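Niemann-Pick type C2 protein (Camponotus japonicus, PDB 3WEA) probably binds small hydrophobic molecules, such as fatty acids and other lipids, between its two beta sheets. Local coordinates at residues 33-38 with 96-101; 110-115 with 123-128; 51-56 with 71-76; 13-18 with 39-44. All blocks are in the same frame, centred on the assembly; numbering follows the deposited sequence.

In the fold
From the N terminus, contact 4 comes first: 13-18 pairs with 39-44, closing a loop of 20 residues. Contact 1 starts inside that loop, at 33-38, and ends far later at 96-101, so the two cross; they share strand 35-44, which thereby becomes the middle of the three-stranded sheet. Contact 3 (51-56 with 71-76) lies wholly within the span of contact 1 and ties strand 52-59 to an irregular segment. Contact 2 (110-115 with 123-128) follows all the others as a hairpin. Its sheet, joined by strand 52-59, packs against the sheet of contacts 1 and 4 through Trp112 and Phe114.

Contact 1 of 4, residues 33-38 with 96-101; sequences ESEIHV and TFFVEK
The closely packed half of this contact is the pair Ile36 and Phe97, whose side chains share the inward face of the sheet. The ring of Phe97 stands over CB of Ile36 in a CH-pi contact, the atom 4.2 Å from the ring centroid and 23° off its normal. CG of Phe97 sits between the backbone N and carbonyl carbon (chi1 72°), a torsion that swings the ring back across the neighbouring strand. CD1 of Ile36 then reaches CZ of Phe97 at 3.6 Å and also touches CG2 of Val99, while CG2 of Val38 meets the ring at its edge. Two backbone hydrogen bonds, from Ile36 N to Phe97 O (2.8 Å) and from Phe97 N to Ile36 O, make this an antiparallel hydrogen-bonded pair. Here strands 35-44 and 91-98 join in the three-stranded sheet of the ML fold, an immunoglobulin-like beta sandwich; Ile18 and Ile30 extend the apolar cluster. The other face, bearing Glu35, His37, Thr96 and Phe98, is looser and largely exposed to solvent. His37 ND1 makes only a weak hydrogen bond to Thr96 OG1, at 3.2 Å. On this face too, Phe98 brings CE1 to 3.3 Å from Glu33 O. Beyond the strands, Glu33 N still donates to Val99 O at 2.7 Å. Farther out, the salt bridge between Glu33 OE2 and Lys101 NZ is long, 3.8 Å.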
loop_
_atom_site.group_PDB
_atom_site.type_symbol
_atom_site.label_atom_id
_atom_site.label_comp_id
_atom_site.label_asym_id
_atom_site.label_seq_id
_atom_site.Cartn_x
_atom_site.Cartn_y
_atom_site.Cartn_z
ATOM N N GLU A 33 17.760 0.474 4.704
ATOM C CA GLU A 33 18.205 1.352 5.788
ATOM C C GLU A 33 17.918 2.831 5.570
ATOM O O GLU A 33 18.571 3.679 6.176
ATOM C CB GLU A 33 19.701 1.165 6.072
ATOM C CG GLU A 33 20.095 -0.189 6.629
ATOM C CD GLU A 33 21.541 -0.201 7.091
ATOM O OE1 GLU A 33 21.907 0.638 7.944
ATOM O OE2 GLU A 33 22.316 -1.042 6.593
ATOM N N SER A 34 16.947 3.150 4.715
ATOM C CA SER A 34 16.535 4.531 4.558
ATOM C C SER A 34 15.040 4.630 4.802
ATOM O O SER A 34 14.313 3.648 4.652
ATOM C CB SER A 34 16.895 5.054 3.171
ATOM O OG SER A 34 16.202 4.338 2.173
ATOM N N GLU A 35 14.594 5.815 5.186
ATOM C CA GLU A 35 13.177 6.044 5.421
ATOM C C GLU A 35 12.482 6.277 4.093
ATOM O O GLU A 35 12.905 7.131 3.313
ATOM C CB GLU A 35 12.979 7.239 6.338
ATOM C CG GLU A 35 13.044 6.890 7.820
ATOM C CD GLU A 35 12.311 7.901 8.667
ATOM O OE1 GLU A 35 12.103 9.037 8.190
ATOM O OE2 GLU A 35 11.930 7.556 9.801
ATOM N N ILE A 36 11.449 5.487 3.826
ATOM C CA ILE A 36 10.631 5.646 2.617
ATOM C C ILE A 36 9.281 6.196 3.037
ATOM O O ILE A 36 8.671 5.689 3.975
ATOM C CB ILE A 36 10.444 4.304 1.876
ATOM C CG1 ILE A 36 11.798 3.621 1.661
ATOM C CG2 ILE A 36 9.746 4.502 0.534
ATOM C CD1 ILE A 36 11.672 2.195 1.195
ATOM N N HIS A 37 8.834 7.237 2.340
ATOM C CA HIS A 37 7.527 7.831 2.548
ATOM C C HIS A 37 6.595 7.384 1.434
ATOM O O HIS A 37 6.949 7.446 0.248
ATOM C CB HIS A 37 7.609 9.359 2.567
ATOM C CG HIS A 37 8.670 9.891 3.478
ATOM N ND1 HIS A 37 9.013 9.272 4.663
ATOM C CD2 HIS A 37 9.469 10.978 3.376
ATOM C CE1 HIS A 37 9.981 9.954 5.248
ATOM N NE2 HIS A 37 10.278 10.989 4.487
ATOM N N VAL A 38 5.430 6.899 1.848
ATOM C CA VAL A 38 4.356 6.473 0.935
ATOM C C VAL A 38 3.072 7.265 1.160
ATOM O O VAL A 38 2.673 7.526 2.316
ATOM C CB VAL A 38 4.046 4.971 1.073
ATOM C CG1 VAL A 38 2.845 4.590 0.198
ATOM C CG2 VAL A 38 5.261 4.141 0.680
ATOM N N THR A 96 5.306 6.155 6.805
ATOM C CA THR A 96 6.750 6.069 6.667
ATOM C C THR A 96 7.184 4.686 7.091
ATOM O O THR A 96 6.765 4.192 8.140
ATOM C CB THR A 96 7.479 7.105 7.534
ATOM O OG1 THR A 96 7.117 8.405 7.089
ATOM C CG2 THR A 96 9.000 6.979 7.401
ATOM N N PHE A 97 8.005 4.043 6.268
ATOM C CA PHE A 97 8.644 2.809 6.706
ATOM C C PHE A 97 10.148 2.819 6.465
ATOM O O PHE A 97 10.700 3.727 5.833
ATOM C CB PHE A 97 7.940 1.552 6.167
ATOM C CG PHE A 97 8.130 1.308 4.696
ATOM C CD1 PHE A 97 7.410 2.034 3.752
ATOM C CD2 PHE A 97 8.994 0.307 4.253
ATOM C CE1 PHE A 97 7.572 1.789 2.394
ATOM C CE2 PHE A 97 9.160 0.053 2.899
ATOM C CZ PHE A 97 8.446 0.796 1.967
ATOM N N PHE A 98 10.802 1.801 6.999
ATOM C CA PHE A 98 12.240 1.734 7.039
ATOM C C PHE A 98 12.550 0.306 6.682
ATOM O O PHE A 98 12.118 -0.612 7.381
ATOM C CB PHE A 98 12.710 2.054 8.461
ATOM C CG PHE A 98 14.197 1.981 8.655
ATOM C CD1 PHE A 98 15.001 3.090 8.399
ATOM C CD2 PHE A 98 14.795 0.814 9.130
ATOM C CE1 PHE A 98 16.373 3.029 8.593
ATOM C CE2 PHE A 98 16.170 0.748 9.319
ATOM C CZ PHE A 98 16.958 1.855 9.051
ATOM N N VAL A 99 13.262 0.112 5.579
ATOM C CA VAL A 99 13.628 -1.228 5.158
ATOM C C VAL A 99 14.860 -1.667 5.946
ATOM O O VAL A 99 15.899 -0.992 5.932
ATOM C CB VAL A 99 13.867 -1.307 3.641
ATOM C CG1 VAL A 99 14.347 -2.689 3.234
ATOM C CG2 VAL A 99 12.578 -0.971 2.907
ATOM N N GLU A 100 14.731 -2.791 6.642
ATOM C CA GLU A 100 15.800 -3.285 7.512
ATOM C C GLU A 100 16.995 -3.802 6.716
ATOM O O GLU A 100 16.829 -4.352 5.627
ATOM C CB GLU A 100 15.275 -4.368 8.464
ATOM C CG GLU A 100 16.268 -4.791 9.546
ATOM C CD GLU A 100 16.876 -3.607 10.286
ATOM O OE1 GLU A 100 16.204 -3.059 11.185
ATOM O OE2 GLU A 100 18.025 -3.227 9.963
ATOM N N LYS A 101 18.189 -3.606 7.276
ATOM C CA LYS A 101 19.450 -4.134 6.739
ATOM C C LYS A 101 19.368 -5.607 6.334
ATOM O O LYS A 101 19.930 -6.008 5.312
ATOM C CB LYS A 101 20.566 -3.946 7.778
ATOM C CG LYS A 101 21.979 -4.215 7.283
ATOM C CD LYS A 101 23.002 -3.689 8.282
ATOM C CE LYS A 101 24.388 -3.574 7.664
ATOM N NZ LYS A 101 25.262 -2.669 8.459
#

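Contact 2 of 4, residues 110-115 with 123-128; sequences IMWEFR and TCVKFP
An aromatic edge-to-face pair is the striking feature here: Phe127 turns its edge to the face of the six-membered ring of Trp112, planes at 64°, with CZ of Phe127 3.5 Å from CZ2 of Trp112. Both belong to the antiparallel beta hairpin of strands 107-115 and 121-131, in one sheet of the ML beta sandwich. A chi1 of 63° carries the Phe127 ring across to the partner strand. There one face receives CB of Ile110 in a CH-pi contact, so the ring is held at its edge and over a face at once. Paired backbone hydrogen bonds link Ile110 with Phe127 and Trp112 with Val125. On the other face of the sheet, with Met111, Glu113 and Lys126, Cys124 SG, in a disulfide with Cys6, packs 3.9 Å from CG of Glu113. Arg115 grips OE1 of that glutamate side-on, through NE and NH2. Near the hairpin's turn, a water lies 2.6 Å from Thr123 OG1 and donates a weak bond to Trp112 O.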
loop_
_atom_site.group_PDB
_atom_site.type_symbol
_atom_site.label_atom_id
_atom_site.label_comp_id
_atom_site.label_asym_id
_atom_site.label_seq_id
_atom_site.Cartn_x
_atom_site.Cartn_y
_atom_site.Cartn_z
ATOM N N ILE A 110 5.481 -5.849 -5.391
ATOM C CA ILE A 110 4.935 -5.539 -4.086
ATOM C C ILE A 110 3.447 -5.275 -4.268
ATOM O O ILE A 110 3.053 -4.503 -5.151
ATOM C CB ILE A 110 5.627 -4.329 -3.423
ATOM C CG1 ILE A 110 7.042 -4.701 -2.942
ATOM C CG2 ILE A 110 4.791 -3.794 -2.269
ATOM C CD1 ILE A 110 7.888 -3.503 -2.551
ATOM N N MET A 111 2.640 -5.914 -3.427
ATOM C CA MET A 111 1.200 -5.706 -3.382
ATOM C C MET A 111 0.777 -5.173 -2.002
ATOM O O MET A 111 1.224 -5.685 -0.954
ATOM C CB MET A 111 0.477 -7.007 -3.735
ATOM C CG MET A 111 -1.002 -6.868 -4.052
ATOM S SD MET A 111 -1.844 -8.456 -4.283
ATOM C CE MET A 111 -0.681 -9.370 -5.297
ATOM N N TRP A 112 -0.062 -4.130 -2.029
ATOM C CA TRP A 112 -0.669 -3.507 -0.848
ATOM C C TRP A 112 -2.186 -3.536 -1.015
ATOM O O TRP A 112 -2.696 -3.119 -2.056
ATOM C CB TRP A 112 -0.241 -2.023 -0.702
ATOM C CG TRP A 112 1.218 -1.805 -0.520
ATOM C CD1 TRP A 112 2.112 -2.653 0.095
ATOM C CD2 TRP A 112 1.976 -0.647 -0.920
ATOM N NE1 TRP A 112 3.372 -2.086 0.103
ATOM C CE2 TRP A 112 3.319 -0.869 -0.528
ATOM C CE3 TRP A 112 1.647 0.551 -1.580
ATOM C CZ2 TRP A 112 4.339 0.060 -0.769
ATOM C CZ3 TRP A 112 2.672 1.486 -1.823
ATOM C CH2 TRP A 112 3.996 1.228 -1.415
ATOM N N GLU A 113 -2.902 -4.032 -0.006
ATOM C CA GLU A 113 -4.368 -4.055 -0.032
ATOM C C GLU A 113 -4.939 -3.316 1.161
ATOM O O GLU A 113 -4.416 -3.447 2.245
ATOM C CB GLU A 113 -4.906 -5.491 0.088
ATOM C CG GLU A 113 -4.623 -6.435 -1.055
ATOM C CD GLU A 113 -5.077 -7.851 -0.732
ATOM O OE1 GLU A 113 -5.514 -8.105 0.419
ATOM O OE2 GLU A 113 -4.988 -8.714 -1.629
ATOM N N PHE A 114 -6.020 -2.559 0.955
ATOM C CA PHE A 114 -6.845 -2.075 2.051
ATOM C C PHE A 114 -8.155 -2.835 2.034
ATOM O O PHE A 114 -8.841 -2.943 0.997
ATOM C CB PHE A 114 -7.142 -0.575 1.954
ATOM C CG PHE A 114 -6.061 0.321 2.494
ATOM C CD1 PHE A 114 -4.848 -0.186 2.980
ATOM C CD2 PHE A 114 -6.274 1.692 2.551
ATOM C CE1 PHE A 114 -3.873 0.671 3.469
ATOM C CE2 PHE A 114 -5.298 2.555 3.043
ATOM C CZ PHE A 114 -4.087 2.039 3.496
ATOM N N ARG A 115 -8.545 -3.324 3.198
ATOM C CA ARG A 115 -9.767 -4.098 3.269
ATOM C C ARG A 115 -10.693 -3.501 4.290
ATOM O O ARG A 115 -10.251 -2.924 5.271
ATOM C CB ARG A 115 -9.471 -5.572 3.576
ATOM C CG ARG A 115 -9.125 -6.394 2.337
ATOM C CD ARG A 115 -8.818 -7.834 2.707
ATOM N NE ARG A 115 -8.083 -8.529 1.659
ATOM C CZ ARG A 115 -8.622 -9.316 0.731
ATOM N NH1 ARG A 115 -9.924 -9.554 0.698
ATOM N NH2 ARG A 115 -7.837 -9.876 -0.180
ATOM N N THR A 123 -8.905 -1.106 -1.834
ATOM C CA THR A 123 -7.837 -0.803 -2.803
ATOM C C THR A 123 -6.922 -2.004 -2.908
ATOM O O THR A 123 -6.769 -2.733 -1.923
ATOM C CB THR A 123 -6.970 0.409 -2.364
ATOM O OG1 THR A 123 -6.327 0.102 -1.136
ATOM C CG2 THR A 123 -7.814 1.682 -2.128
ATOM N N CYS A 124 -6.290 -2.174 -4.072
ATOM C CA CYS A 124 -5.314 -3.230 -4.325
ATOM C C CYS A 124 -4.385 -2.672 -5.374
ATOM O O CYS A 124 -4.805 -2.419 -6.524
ATOM C CB CYS A 124 -5.956 -4.470 -4.944
ATOM S SG CYS A 124 -4.816 -5.908 -4.903
ATOM N N VAL A 125 -3.140 -2.451 -4.991
ATOM C CA VAL A 125 -2.152 -1.970 -5.969
ATOM C C VAL A 125 -0.959 -2.902 -6.001
ATOM O O VAL A 125 -0.592 -3.461 -4.973
ATOM C CB VAL A 125 -1.695 -0.531 -5.682
ATOM C CG1 VAL A 125 -1.064 -0.433 -4.313
ATOM C CG2 VAL A 125 -0.703 -0.040 -6.743
ATOM N N LYS A 126 -0.366 -3.060 -7.188
ATOM C CA LYS A 126 0.814 -3.891 -7.347
ATOM C C LYS A 126 1.781 -3.158 -8.280
ATOM O O LYS A 126 1.364 -2.471 -9.222
ATOM C CB LYS A 126 0.426 -5.256 -7.903
ATOM C CG LYS A 126 1.559 -6.144 -8.381
ATOM C CD LYS A 126 1.002 -7.403 -9.036
ATOM C CE LYS A 126 0.183 -8.233 -8.053
ATOM N NZ LYS A 126 -0.241 -9.554 -8.614
ATOM N N PHE A 127 3.061 -3.291 -7.990
ATOM C CA PHE A 127 4.083 -2.525 -8.714
ATOM C C PHE A 127 5.386 -3.268 -8.634
ATOM O O PHE A 127 5.591 -4.013 -7.674
ATOM C CB PHE A 127 4.195 -1.092 -8.166
ATOM C CG PHE A 127 4.641 -0.977 -6.726
ATOM C CD1 PHE A 127 3.743 -1.178 -5.664
ATOM C CD2 PHE A 127 5.952 -0.604 -6.423
ATOM C CE1 PHE A 127 4.150 -1.003 -4.344
ATOM C CE2 PHE A 127 6.365 -0.450 -5.097
ATOM C CZ PHE A 127 5.471 -0.668 -4.053
ATOM N N PRO A 128 6.269 -3.072 -9.630
ATOM C CA PRO A 128 7.545 -3.781 -9.641
ATOM C C PRO A 128 8.585 -3.040 -8.789
ATOM O O PRO A 128 8.673 -1.823 -8.831
ATOM C CB PRO A 128 7.920 -3.807 -11.130
ATOM C CG PRO A 128 7.015 -2.801 -11.816
ATOM C CD PRO A 128 6.180 -2.122 -10.762
HETATM O O HOH W 1 -3.782 -0.478 -1.331
#

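Contact 3 of 4, residues 51-56 with 71-76; sequences VEAKAF and PEICKD
Ala53 and Pro71 supply the direct hydrogen bond of this contact, a short and nearly straight one from Ala53 N to Pro71 O (2.7 Å, 174° at the hydrogen). It ties the start of strand 52-59, in one sheet of the ML beta sandwich, to an irregular segment that turns at Glu72, the centre of an inverse gamma turn. Weaker polar contacts flank it. CA of Glu72 points its hydrogen at Val51 O, and CA of Glu52 does likewise to Pro71 O, each at 3.4 Å. The apolar contacts centre on Ile73. With CG1 folded over its own backbone (chi1 62°), it brings that atom to CB of Val51 at 3.7 Å, while its CG2 touches CB of Ala53 at 4.0 Å. Replacing Ile73 with an alanine would probably open a gap against CB of Val51 and leave CB of Ala53 without its neighbour. CG2 of Val51 also packs against SG of Cys74, whose disulfide to Cys83 fixes the segment to a later part of the chain. Within 71-76, Lys75 NZ forms a salt bridge to Glu72 OE1, on its syn side. A water completes the polar set, donating to Val51 O and accepting from Cys74 N, 2.9 Å from each.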
loop_
_atom_site.group_PDB
_atom_site.type_symbol
_atom_site.label_atom_id
_atom_site.label_comp_id
_atom_site.label_asym_id
_atom_site.label_seq_id
_atom_site.Cartn_x
_atom_site.Cartn_y
_atom_site.Cartn_z
ATOM N N VAL A 51 -10.604 -0.188 8.592
ATOM C CA VAL A 51 -9.659 -0.597 7.528
ATOM C C VAL A 51 -8.537 -1.538 8.033
ATOM O O VAL A 51 -7.837 -1.222 8.995
ATOM C CB VAL A 51 -9.008 0.592 6.799
ATOM C CG1 VAL A 51 -8.224 0.094 5.581
ATOM C CG2 VAL A 51 -10.084 1.570 6.331
ATOM N N GLU A 52 -8.379 -2.685 7.381
ATOM C CA GLU A 52 -7.210 -3.541 7.607
ATOM C C GLU A 52 -6.297 -3.578 6.374
ATOM O O GLU A 52 -6.726 -4.001 5.286
ATOM C CB GLU A 52 -7.658 -4.966 7.985
ATOM C CG GLU A 52 -8.490 -5.017 9.261
ATOM C CD GLU A 52 -8.783 -6.434 9.744
ATOM O OE1 GLU A 52 -7.843 -7.261 9.823
ATOM O OE2 GLU A 52 -9.957 -6.719 10.063
ATOM N N ALA A 53 -5.045 -3.144 6.555
ATOM C CA ALA A 53 -4.040 -3.179 5.490
ATOM C C ALA A 53 -3.321 -4.532 5.460
ATOM O O ALA A 53 -3.178 -5.187 6.487
ATOM C CB ALA A 53 -3.035 -2.050 5.664
ATOM N N LYS A 54 -2.903 -4.940 4.269
ATOM C CA LYS A 54 -2.163 -6.189 4.040
ATOM C C LYS A 54 -1.078 -5.899 3.004
ATOM O O LYS A 54 -1.343 -5.261 1.976
ATOM C CB LYS A 54 -3.096 -7.264 3.483
ATOM C CG LYS A 54 -4.373 -7.522 4.283
ATOM C CD LYS A 54 -4.283 -8.812 5.068
ATOM C CE LYS A 54 -4.540 -10.001 4.154
ATOM N NZ LYS A 54 -3.467 -11.033 4.283
ATOM N N ALA A 55 0.149 -6.351 3.265
ATOM C CA ALA A 55 1.194 -6.236 2.250
ATOM C C ALA A 55 1.682 -7.609 1.806
ATOM O O ALA A 55 1.667 -8.583 2.599
ATOM C CB ALA A 55 2.348 -5.348 2.726
ATOM N N PHE A 56 2.097 -7.686 0.539
ATOM C CA PHE A 56 2.525 -8.935 -0.062
ATOM C C PHE A 56 3.785 -8.737 -0.887
ATOM O O PHE A 56 3.919 -7.761 -1.632
ATOM C CB PHE A 56 1.422 -9.549 -0.946
ATOM C CG PHE A 56 0.152 -9.900 -0.200
ATOM C CD1 PHE A 56 -0.868 -8.966 -0.046
ATOM C CD2 PHE A 56 -0.029 -11.166 0.342
ATOM C CE1 PHE A 56 -2.040 -9.284 0.636
ATOM C CE2 PHE A 56 -1.197 -11.489 1.027
ATOM C CZ PHE A 56 -2.207 -10.545 1.176
ATOM N N PRO A 71 -1.471 -2.398 10.955
ATOM C CA PRO A 71 -2.343 -2.676 9.807
ATOM C C PRO A 71 -3.765 -2.136 9.949
ATOM O O PRO A 71 -4.465 -2.018 8.949
ATOM C CB PRO A 71 -2.351 -4.202 9.736
ATOM C CG PRO A 71 -2.098 -4.642 11.137
ATOM C CD PRO A 71 -1.197 -3.611 11.747
ATOM N N GLU A 72 -4.193 -1.820 11.168
ATOM C CA GLU A 72 -5.471 -1.138 11.372
ATOM C C GLU A 72 -5.262 0.373 11.249
ATOM O O GLU A 72 -5.144 1.110 12.242
ATOM C CB GLU A 72 -6.091 -1.503 12.719
ATOM C CG GLU A 72 -6.575 -2.944 12.834
ATOM C CD GLU A 72 -7.361 -3.191 14.111
ATOM O OE1 GLU A 72 -8.439 -2.590 14.269
ATOM O OE2 GLU A 72 -6.917 -4.001 14.949
ATOM N N ILE A 73 -5.221 0.835 10.005
ATOM C CA ILE A 73 -4.751 2.178 9.711
ATOM C C ILE A 73 -5.634 3.303 10.301
ATOM O O ILE A 73 -5.148 4.407 10.537
ATOM C CB ILE A 73 -4.469 2.356 8.190
ATOM C CG1 ILE A 73 -5.727 2.161 7.362
ATOM C CG2 ILE A 73 -3.467 1.327 7.689
ATOM C CD1 ILE A 73 -6.465 3.430 7.065
ATOM N N CYS A 74 -6.915 3.018 10.549
ATOM C CA CYS A 74 -7.827 3.998 11.167
ATOM C C CYS A 74 -7.514 4.252 12.638
ATOM O O CYS A 74 -7.937 5.261 13.193
ATOM C CB CYS A 74 -9.304 3.569 11.027
ATOM S SG CYS A 74 -10.041 4.012 9.433
ATOM N N LYS A 75 -6.791 3.322 13.261
ATOM C CA LYS A 75 -6.437 3.391 14.694
ATOM C C LYS A 75 -4.970 3.764 14.949
ATOM O O LYS A 75 -4.482 3.714 16.083
ATOM C CB LYS A 75 -6.758 2.055 15.366
ATOM C CG LYS A 75 -8.241 1.844 15.618
ATOM C CD LYS A 75 -8.529 0.388 15.926
ATOM C CE LYS A 75 -9.994 0.053 15.720
ATOM N NZ LYS A 75 -10.193 -1.418 15.870
ATOM N N ASP A 76 -4.275 4.120 13.878
ATOM C CA ASP A 76 -2.874 4.515 13.912
ATOM C C ASP A 76 -2.835 6.025 13.713
ATOM O O ASP A 76 -3.274 6.502 12.679
ATOM C CB ASP A 76 -2.126 3.754 12.796
ATOM C CG ASP A 76 -0.832 4.427 12.347
ATOM O OD1 ASP A 76 -0.248 5.250 13.079
ATOM O OD2 ASP A 76 -0.397 4.118 11.222
HETATM O O HOH W 2 -8.343 0.618 11.208
#

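Contact 4 of 4, residues 13-18 with 39-44; sequences FSDIII and SMKFTP
The rings of Phe13 and Phe42 belong to facing residues, yet the two meet through their CB atoms, 4.1 Å apart, while the rings themselves lead away from each other. At the edge of the Phe42 ring, in its plane, lies Met40 O, and beyond this contact the ring makes an edge-to-face pair with Phe114; the ring of Phe13 runs to Val125. In Phe13 a chi1 of 67° tips the ring off the strand toward the other sheet. Met40 lies beside Ile16 on that inward face, with SD 4.2 Å from CB of Phe13, and also packs on Phe114 of the other sheet. A glycine here would probably leave CB of Phe13 and the Phe114 ring without this neighbour and open a gap between the sheets. Strands 11-18 and 35-44 run antiparallel in the three-stranded sheet of the ML beta sandwich. Ile17 and Ser39 exchange two backbone hydrogen bonds, Ser14 N donates to Lys41 O, and Lys41 N to Asp15 O. On the outer face a water donates to both Asp15 OD2 (2.9 Å) and Ser39 OG (2.7 Å), the latter also bonded to Glu92. Lys41 runs alongside Asp15, its NZ stopping 4.3 Å from OD2 of Asp15, beyond salt-bridge distance.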
loop_
_atom_site.group_PDB
_atom_site.type_symbol
_atom_site.label_atom_id
_atom_site.label_comp_id
_atom_site.label_asym_id
_atom_site.label_seq_id
_atom_site.Cartn_x
_atom_site.Cartn_y
_atom_site.Cartn_z
ATOM N N PHE A 13 -8.304 3.725 -6.003
ATOM C CA PHE A 13 -7.211 4.665 -5.701
ATOM C C PHE A 13 -6.909 5.480 -6.938
ATOM O O PHE A 13 -7.047 4.987 -8.067
ATOM C CB PHE A 13 -5.925 3.958 -5.178
ATOM C CG PHE A 13 -5.200 3.074 -6.196
ATOM C CD1 PHE A 13 -4.210 3.606 -7.043
ATOM C CD2 PHE A 13 -5.477 1.698 -6.297
ATOM C CE1 PHE A 13 -3.560 2.793 -7.987
ATOM C CE2 PHE A 13 -4.799 0.896 -7.210
ATOM C CZ PHE A 13 -3.839 1.441 -8.054
ATOM N N SER A 14 -6.459 6.716 -6.730
ATOM C CA SER A 14 -6.216 7.606 -7.844
ATOM C C SER A 14 -4.731 7.896 -8.091
ATOM O O SER A 14 -4.308 7.908 -9.247
ATOM C CB SER A 14 -6.979 8.907 -7.658
ATOM O OG SER A 14 -6.421 9.603 -6.564
ATOM N N ASP A 15 -3.959 8.113 -7.021
ATOM C CA ASP A 15 -2.537 8.467 -7.103
ATOM C C ASP A 15 -1.771 7.734 -6.003
ATOM O O ASP A 15 -2.285 7.554 -4.902
ATOM C CB ASP A 15 -2.375 9.996 -6.968
ATOM C CG ASP A 15 -0.934 10.461 -7.056
ATOM O OD1 ASP A 15 -0.217 10.019 -7.980
ATOM O OD2 ASP A 15 -0.513 11.282 -6.194
ATOM N N ILE A 16 -0.567 7.279 -6.316
ATOM C CA ILE A 16 0.371 6.750 -5.304
ATOM C C ILE A 16 1.695 7.472 -5.501
ATOM O O ILE A 16 2.136 7.661 -6.654
ATOM C CB ILE A 16 0.650 5.262 -5.484
ATOM C CG1 ILE A 16 -0.656 4.454 -5.535
ATOM C CG2 ILE A 16 1.617 4.753 -4.420
ATOM C CD1 ILE A 16 -1.348 4.381 -4.206
ATOM N N ILE A 17 2.312 7.853 -4.388
ATOM C CA ILE A 17 3.634 8.516 -4.368
ATOM C C ILE A 17 4.535 7.736 -3.414
ATOM O O ILE A 17 4.219 7.570 -2.245
ATOM C CB ILE A 17 3.521 9.992 -3.948
ATOM C CG1 ILE A 17 2.677 10.744 -4.977
ATOM C CG2 ILE A 17 4.910 10.641 -3.762
ATOM C CD1 ILE A 17 2.104 12.061 -4.488
ATOM N N ILE A 18 5.637 7.224 -3.938
ATOM C CA ILE A 18 6.633 6.571 -3.102
ATOM C C ILE A 18 7.909 7.372 -3.209
ATOM O O ILE A 18 8.487 7.481 -4.287
ATOM C CB ILE A 18 6.874 5.121 -3.486
ATOM C CG1 ILE A 18 5.580 4.290 -3.279
ATOM C CG2 ILE A 18 7.996 4.512 -2.636
ATOM C CD1 ILE A 18 5.687 2.874 -3.814
ATOM N N SER A 39 2.457 7.669 0.050
ATOM C CA SER A 39 1.172 8.377 0.026
ATOM C C SER A 39 0.239 7.665 -0.940
ATOM O O SER A 39 0.664 7.278 -2.036
ATOM C CB SER A 39 1.378 9.804 -0.453
ATOM O OG SER A 39 0.135 10.374 -0.765
ATOM N N MET A 40 -1.015 7.470 -0.534
ATOM C CA MET A 40 -2.041 6.900 -1.405
ATOM C C MET A 40 -3.352 7.672 -1.280
ATOM O O MET A 40 -3.911 7.805 -0.159
ATOM C CB MET A 40 -2.298 5.400 -1.071
ATOM C CG MET A 40 -3.474 4.840 -1.895
ATOM S SD MET A 40 -3.763 3.076 -1.713
ATOM C CE MET A 40 -4.258 3.073 0.004
ATOM N N LYS A 41 -3.790 8.271 -2.392
ATOM C CA LYS A 41 -5.071 8.941 -2.411
ATOM C C LYS A 41 -6.091 7.915 -2.860
ATOM O O LYS A 41 -5.926 7.328 -3.918
ATOM C CB LYS A 41 -5.031 10.100 -3.412
ATOM C CG LYS A 41 -4.218 11.266 -2.880
ATOM C CD LYS A 41 -3.952 12.272 -3.962
ATOM C CE LYS A 41 -2.798 13.173 -3.545
ATOM N NZ LYS A 41 -2.941 14.396 -4.381
ATOM N N PHE A 42 -7.134 7.700 -2.060
ATOM C CA PHE A 42 -8.172 6.702 -2.411
ATOM C C PHE A 42 -9.611 7.088 -1.990
ATOM O O PHE A 42 -9.816 7.942 -1.108
ATOM C CB PHE A 42 -7.754 5.324 -1.831
ATOM C CG PHE A 42 -7.918 5.234 -0.334
ATOM C CD1 PHE A 42 -7.005 5.852 0.524
ATOM C CD2 PHE A 42 -8.985 4.531 0.228
ATOM C CE1 PHE A 42 -7.131 5.784 1.900
ATOM C CE2 PHE A 42 -9.123 4.481 1.596
ATOM C CZ PHE A 42 -8.213 5.120 2.430
ATOM N N THR A 43 -10.602 6.425 -2.593
ATOM C CA THR A 43 -12.016 6.706 -2.380
ATOM C C THR A 43 -12.772 5.393 -2.215
ATOM O O THR A 43 -12.823 4.595 -3.137
ATOM C CB THR A 43 -12.587 7.472 -3.598
ATOM O OG1 THR A 43 -11.749 8.595 -3.920
ATOM C CG2 THR A 43 -14.045 7.956 -3.365
ATOM N N PRO A 44 -13.366 5.157 -1.036
ATOM C CA PRO A 44 -14.232 3.965 -0.931
ATOM C C PRO A 44 -15.555 4.213 -1.648
ATOM O O PRO A 44 -15.973 5.367 -1.740
ATOM C CB PRO A 44 -14.432 3.827 0.584
ATOM C CG PRO A 44 -14.409 5.250 1.068
ATOM C CD PRO A 44 -13.357 5.945 0.202
HETATM O O HOH W 3 -0.625 10.585 -3.369
#